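Local coordinates for protein aminotransferase class I and II (Streptococcus suis 89/1591, PDB 3OP7) that probably catalyses amino-group transfer with pyridoxal phosphate as cofactor, carried as a Schiff base on a lysine, at residues A[180-194]-A[206-218]. Residues are numbered along the deposited sequence; the frame is centred on the assembly and turned at random.
Sequences VEIASEVGAYILSDE and SIIEVYDKGIAVN. With EDO (1,2-ethanediol), chain K; EDO (1,2-ethanediol), chain J.
Ala188 O lies in plane at the edge of the Tyr211 ring and accepts a hydrogen bond from Tyr211 OH at 2.7 Å, while the backbone N of Lys213 sits over the centre of one face of that ring, 3.7 Å above its plane. Obliquely to the ring come Val180 CG1, 3.5 Å from Tyr211 CD1, and Ile190 CD1. The ring reaches these partners because CG stands anti to the backbone N (chi1 -169°). Next to it, Lys213 NZ donates to Gly187 O, and Lys213 O lies in plane at the edge of the Tyr189 ring.

The carboxylate of Glu194 is gripped on both oxygens: OE1 takes Ser206 OG on its syn lone pair, and OE2 takes Ile207 N on its own, at 2.9 Å and nearly straight (168°). Ser192 OG adds a third bond, meeting OE2 on the anti side, tilted out of the carboxylate plane. A water bridges OE1 to Asn218 ND2. The group thus ties the strand end to the start of the short, weakly bonded helical turn around 207-210, where Ser206 and Glu209 form a capping box. Ile207 covers the sheet face that carries Ile190 and Ser192, its CG1 3.7 Å from Ile190 CG2 and its CG2 pressed to 3.5 Å from Ser192 CB. On the opposite face, that of Leu191 and Val217, Leu191 CD1 meets Val217 CG2 at 3.6 Å.

Backbone bonds from Ile190 N to Lys213 O through Glu194 N to Val217 O pair strands 189-193 and 214-218 in parallel, their axes 16° apart. Asp193 OD2, bonded to Asn94, also binds N1 of the cofactor-lysine adduct at position 222. A beta-alpha-beta unit whose first strand ends in the aspartate that meets the pyridine nitrogen is characteristic of the large domain of fold-type I PLP-dependent aminotransferases.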
loop_
_atom_site.group_PDB
_atom_site.type_symbol
_atom_site.label_atom_id
_atom_site.label_comp_id
_atom_site.label_asym_id
_atom_site.label_seq_id
_atom_site.Cartn_x
_atom_site.Cartn_y
_atom_site.Cartn_z
ATOM N N VAL A 180 14.315 -25.614 -6.180
ATOM C CA VAL A 180 14.784 -24.835 -7.316
ATOM C C VAL A 180 14.994 -25.737 -8.546
ATOM O O VAL A 180 14.648 -25.371 -9.633
ATOM C CB VAL A 180 16.043 -24.053 -6.956
ATOM C CG1 VAL A 180 16.727 -23.416 -8.218
ATOM C CG2 VAL A 180 15.690 -22.947 -5.974
ATOM N N GLU A 181 15.594 -26.906 -8.374
ATOM C CA GLU A 181 15.757 -27.807 -9.506
ATOM C C GLU A 181 14.414 -28.131 -10.164
ATOM O O GLU A 181 14.340 -28.213 -11.396
ATOM C CB GLU A 181 16.527 -29.064 -9.105
ATOM C CG GLU A 181 18.002 -28.778 -8.872
ATOM C CD GLU A 181 18.791 -29.977 -8.393
ATOM O OE1 GLU A 181 18.262 -30.762 -7.573
ATOM O OE2 GLU A 181 19.950 -30.135 -8.848
ATOM N N ILE A 182 13.353 -28.276 -9.367
ATOM C CA ILE A 182 12.029 -28.538 -9.923
ATOM C C ILE A 182 11.481 -27.314 -10.689
ATOM O O ILE A 182 11.048 -27.442 -11.868
ATOM C CB ILE A 182 11.015 -28.952 -8.842
ATOM C CG1 ILE A 182 11.413 -30.266 -8.167
ATOM C CG2 ILE A 182 9.619 -29.066 -9.459
ATOM C CD1 ILE A 182 10.623 -30.509 -6.825
ATOM N N ALA A 183 11.548 -26.118 -10.073
ATOM C CA ALA A 183 11.111 -24.877 -10.693
ATOM C C ALA A 183 11.884 -24.593 -11.980
ATOM O O ALA A 183 11.302 -24.169 -12.978
ATOM C CB ALA A 183 11.247 -23.647 -9.721
ATOM N N SER A 184 13.183 -24.892 -11.963
ATOM C CA SER A 184 14.029 -24.658 -13.131
ATOM C C SER A 184 13.667 -25.486 -14.334
ATOM O O SER A 184 13.997 -25.092 -15.435
ATOM C CB SER A 184 15.504 -24.953 -12.812
ATOM O OG SER A 184 15.903 -24.023 -11.862
ATOM N N GLU A 185 13.034 -26.652 -14.153
ATOM C CA GLU A 185 12.605 -27.433 -15.305
ATOM C C GLU A 185 11.681 -26.666 -16.255
ATOM O O GLU A 185 11.652 -26.965 -17.468
ATOM C CB GLU A 185 11.892 -28.735 -14.905
ATOM C CG GLU A 185 12.759 -29.859 -14.441
ATOM C CD GLU A 185 13.747 -30.338 -15.496
ATOM O OE1 GLU A 185 13.395 -31.101 -16.439
ATOM O OE2 GLU A 185 14.909 -29.932 -15.364
ATOM N N VAL A 186 10.912 -25.722 -15.705
ATOM C CA VAL A 186 9.941 -24.960 -16.477
ATOM C C VAL A 186 10.173 -23.458 -16.458
ATOM O O VAL A 186 9.423 -22.705 -17.115
ATOM C CB VAL A 186 8.490 -25.261 -16.024
ATOM C CG1 VAL A 186 8.226 -26.757 -16.020
ATOM C CG2 VAL A 186 8.233 -24.717 -14.675
ATOM N N GLY A 187 11.224 -22.987 -15.776
ATOM C CA GLY A 187 11.463 -21.546 -15.698
ATOM C C GLY A 187 10.435 -20.821 -14.812
ATOM O O GLY A 187 10.159 -19.623 -14.999
ATOM N N ALA A 188 9.842 -21.526 -13.841
ATOM C CA ALA A 188 8.876 -20.901 -12.928
ATOM C C ALA A 188 9.600 -19.963 -11.968
ATOM O O ALA A 188 10.697 -20.254 -11.513
ATOM C CB ALA A 188 8.099 -21.979 -12.113
ATOM N N TYR A 189 8.985 -18.838 -11.654
ATOM C CA TYR A 189 9.507 -17.982 -10.620
ATOM C C TYR A 189 9.210 -18.676 -9.333
ATOM O O TYR A 189 8.231 -19.420 -9.238
ATOM C CB TYR A 189 8.752 -16.688 -10.521
ATOM C CG TYR A 189 8.828 -15.766 -11.717
ATOM C CD1 TYR A 189 10.010 -15.187 -12.069
ATOM C CD2 TYR A 189 7.669 -15.457 -12.466
ATOM C CE1 TYR A 189 10.073 -14.311 -13.180
ATOM C CE2 TYR A 189 7.713 -14.592 -13.552
ATOM C CZ TYR A 189 8.916 -14.014 -13.899
ATOM O OH TYR A 189 8.957 -13.148 -14.978
ATOM N N ILE A 190 9.995 -18.370 -8.323
ATOM C CA ILE A 190 9.660 -18.726 -6.941
ATOM C C ILE A 190 9.622 -17.446 -6.111
ATOM O O ILE A 190 10.639 -16.772 -5.935
ATOM C CB ILE A 190 10.650 -19.730 -6.296
ATOM C CG1 ILE A 190 10.670 -21.075 -7.044
ATOM C CG2 ILE A 190 10.238 -19.946 -4.814
ATOM C CD1 ILE A 190 11.767 -22.045 -6.603
ATOM N N LEU A 191 8.423 -17.087 -5.653
ATOM C CA LEU A 191 8.220 -15.945 -4.777
ATOM C C LEU A 191 8.373 -16.523 -3.373
ATOM O O LEU A 191 7.695 -17.519 -3.016
ATOM C CB LEU A 191 6.815 -15.414 -4.902
ATOM C CG LEU A 191 6.355 -14.380 -3.837
ATOM C CD1 LEU A 191 7.374 -13.181 -3.711
ATOM C CD2 LEU A 191 4.920 -13.848 -4.122
ATOM N N SER A 192 9.300 -15.977 -2.604
ATOM C CA SER A 192 9.505 -16.404 -1.225
ATOM C C SER A 192 9.368 -15.225 -0.246
ATOM O O SER A 192 10.154 -14.279 -0.277
ATOM C CB SER A 192 10.890 -17.044 -1.104
ATOM O OG SER A 192 11.104 -17.546 0.209
ATOM N N ASP A 193 8.302 -15.239 0.544
ATOM C CA ASP A 193 8.087 -14.267 1.580
ATOM C C ASP A 193 8.930 -14.693 2.797
ATOM O O ASP A 193 8.689 -15.745 3.436
ATOM C CB ASP A 193 6.588 -14.181 1.881
ATOM C CG ASP A 193 6.245 -13.321 3.103
ATOM O OD1 ASP A 193 7.080 -13.132 4.006
ATOM O OD2 ASP A 193 5.072 -12.959 3.214
ATOM N N GLU A 194 9.970 -13.910 3.027
ATOM C CA GLU A 194 11.001 -14.193 3.968
ATOM C C GLU A 194 11.007 -13.276 5.171
ATOM O O GLU A 194 12.052 -13.068 5.788
ATOM C CB GLU A 194 12.369 -14.239 3.250
ATOM C CG GLU A 194 12.375 -15.360 2.223
ATOM C CD GLU A 194 13.552 -15.436 1.266
ATOM O OE1 GLU A 194 14.313 -14.462 1.123
ATOM O OE2 GLU A 194 13.723 -16.547 0.670
ATOM N N SER A 206 18.312 -17.074 1.361
ATOM C CA SER A 206 17.197 -16.472 0.606
ATOM C C SER A 206 17.029 -17.186 -0.729
ATOM O O SER A 206 18.001 -17.661 -1.329
ATOM C CB SER A 206 17.457 -14.998 0.358
ATOM O OG SER A 206 16.434 -14.440 -0.474
ATOM N N ILE A 207 15.794 -17.235 -1.202
ATOM C CA ILE A 207 15.510 -17.771 -2.537
ATOM C C ILE A 207 16.380 -17.160 -3.594
ATOM O O ILE A 207 16.866 -17.834 -4.486
ATOM C CB ILE A 207 13.988 -17.694 -2.918
ATOM C CG1 ILE A 207 13.654 -18.711 -4.003
ATOM C CG2 ILE A 207 13.480 -16.284 -3.320
ATOM C CD1 ILE A 207 13.915 -20.192 -3.644
ATOM N N ILE A 208 16.602 -15.856 -3.504
ATOM C CA ILE A 208 17.405 -15.206 -4.523
ATOM C C ILE A 208 18.905 -15.557 -4.478
ATOM O O ILE A 208 19.617 -15.325 -5.456
ATOM C CB ILE A 208 17.205 -13.697 -4.428
ATOM C CG1 ILE A 208 17.558 -13.041 -5.768
ATOM C CG2 ILE A 208 17.945 -13.161 -3.211
ATOM C CD1 ILE A 208 17.303 -11.542 -5.817
ATOM N N GLU A 209 19.371 -16.162 -3.386
ATOM C CA GLU A 209 20.748 -16.659 -3.277
ATOM C C GLU A 209 20.921 -18.065 -3.875
ATOM O O GLU A 209 22.073 -18.538 -4.052
ATOM C CB GLU A 209 21.199 -16.634 -1.800
ATOM C CG GLU A 209 21.308 -15.210 -1.232
ATOM C CD GLU A 209 21.513 -15.141 0.266
ATOM O OE1 GLU A 209 20.908 -15.908 1.057
ATOM O OE2 GLU A 209 22.261 -14.234 0.680
ATOM N N VAL A 210 19.807 -18.742 -4.147
ATOM C CA VAL A 210 19.858 -20.061 -4.756
ATOM C C VAL A 210 19.216 -20.160 -6.134
ATOM O O VAL A 210 19.316 -21.221 -6.762
ATOM C CB VAL A 210 19.273 -21.151 -3.823
ATOM C CG1 VAL A 210 20.158 -21.353 -2.566
ATOM C CG2 VAL A 210 17.855 -20.868 -3.428
ATOM N N TYR A 211 18.579 -19.091 -6.599
ATOM C CA TYR A 211 17.839 -19.108 -7.878
ATOM C C TYR A 211 17.754 -17.737 -8.492
ATOM O O TYR A 211 17.251 -16.796 -7.860
ATOM C CB TYR A 211 16.429 -19.639 -7.621
ATOM C CG TYR A 211 15.570 -19.986 -8.830
ATOM C CD1 TYR A 211 16.125 -20.523 -10.000
ATOM C CD2 TYR A 211 14.204 -19.876 -8.752
ATOM C CE1 TYR A 211 15.322 -20.904 -11.080
ATOM C CE2 TYR A 211 13.387 -20.211 -9.820
ATOM C CZ TYR A 211 13.958 -20.738 -10.987
ATOM O OH TYR A 211 13.169 -21.093 -12.027
ATOM N N ASP A 212 18.177 -17.628 -9.755
ATOM C CA ASP A 212 18.079 -16.371 -10.533
ATOM C C ASP A 212 16.662 -15.889 -10.659
ATOM O O ASP A 212 16.398 -14.677 -10.754
ATOM C CB ASP A 212 18.586 -16.522 -11.977
ATOM C CG ASP A 212 18.685 -15.163 -12.711
ATOM O OD1 ASP A 212 19.652 -14.432 -12.383
ATOM O OD2 ASP A 212 17.821 -14.818 -13.597
ATOM N N LYS A 213 15.722 -16.822 -10.734
ATOM C CA LYS A 213 14.287 -16.442 -10.822
ATOM C C LYS A 213 13.573 -16.537 -9.444
ATOM O O LYS A 213 12.346 -16.671 -9.365
ATOM C CB LYS A 213 13.592 -17.312 -11.878
ATOM C CG LYS A 213 13.744 -16.793 -13.289
ATOM C CD LYS A 213 13.168 -17.803 -14.329
ATOM C CE LYS A 213 12.376 -17.048 -15.394
ATOM N NZ LYS A 213 12.018 -17.895 -16.591
ATOM N N GLY A 214 14.357 -16.443 -8.368
ATOM C CA GLY A 214 13.830 -16.329 -7.024
ATOM C C GLY A 214 13.522 -14.857 -6.772
ATOM O O GLY A 214 14.349 -14.005 -7.110
ATOM N N ILE A 215 12.369 -14.596 -6.164
ATOM C CA ILE A 215 11.865 -13.225 -5.892
ATOM C C ILE A 215 11.692 -13.214 -4.369
ATOM O O ILE A 215 10.859 -13.966 -3.830
ATOM C CB ILE A 215 10.533 -12.921 -6.592
ATOM C CG1 ILE A 215 10.665 -13.044 -8.113
ATOM C CG2 ILE A 215 9.999 -11.506 -6.173
ATOM C CD1 ILE A 215 9.330 -12.983 -8.844
ATOM N N ALA A 216 12.563 -12.468 -3.679
ATOM C CA ALA A 216 12.570 -12.372 -2.226
ATOM C C ALA A 216 11.761 -11.193 -1.747
ATOM O O ALA A 216 11.937 -10.086 -2.263
ATOM C CB ALA A 216 14.007 -12.247 -1.714
ATOM N N VAL A 217 10.852 -11.454 -0.808
ATOM C CA VAL A 217 10.054 -10.425 -0.188
ATOM C C VAL A 217 10.472 -10.407 1.269
ATOM O O VAL A 217 10.631 -11.450 1.937
ATOM C CB VAL A 217 8.533 -10.658 -0.372
ATOM C CG1 VAL A 217 7.703 -9.921 0.707
ATOM C CG2 VAL A 217 8.094 -10.229 -1.789
ATOM N N ASN A 218 10.697 -9.206 1.798
ATOM C CA ASN A 218 11.080 -9.107 3.193
ATOM C C ASN A 218 10.638 -7.746 3.752
ATOM O O ASN A 218 10.066 -6.922 3.040
ATOM C CB ASN A 218 12.582 -9.336 3.362
ATOM C CG ASN A 218 12.968 -10.007 4.723
ATOM O OD1 ASN A 218 12.379 -9.705 5.767
ATOM N ND2 ASN A 218 13.958 -10.949 4.705
HETATM C C1 EDO K . 24.549 -17.017 0.981
HETATM O O1 EDO K . 24.711 -17.751 -0.245
HETATM C C2 EDO K . 23.647 -17.792 1.942
HETATM O O2 EDO K . 22.838 -16.957 2.793
HETATM C C1 EDO J . 13.762 -32.322 -12.303
HETATM O O1 EDO J . 14.896 -31.643 -11.712
HETATM C C2 EDO J . 13.418 -33.573 -11.488
HETATM O O2 EDO J . 12.353 -33.383 -10.541
HETATM O O HOH W 1 15.163 -12.093 2.152
#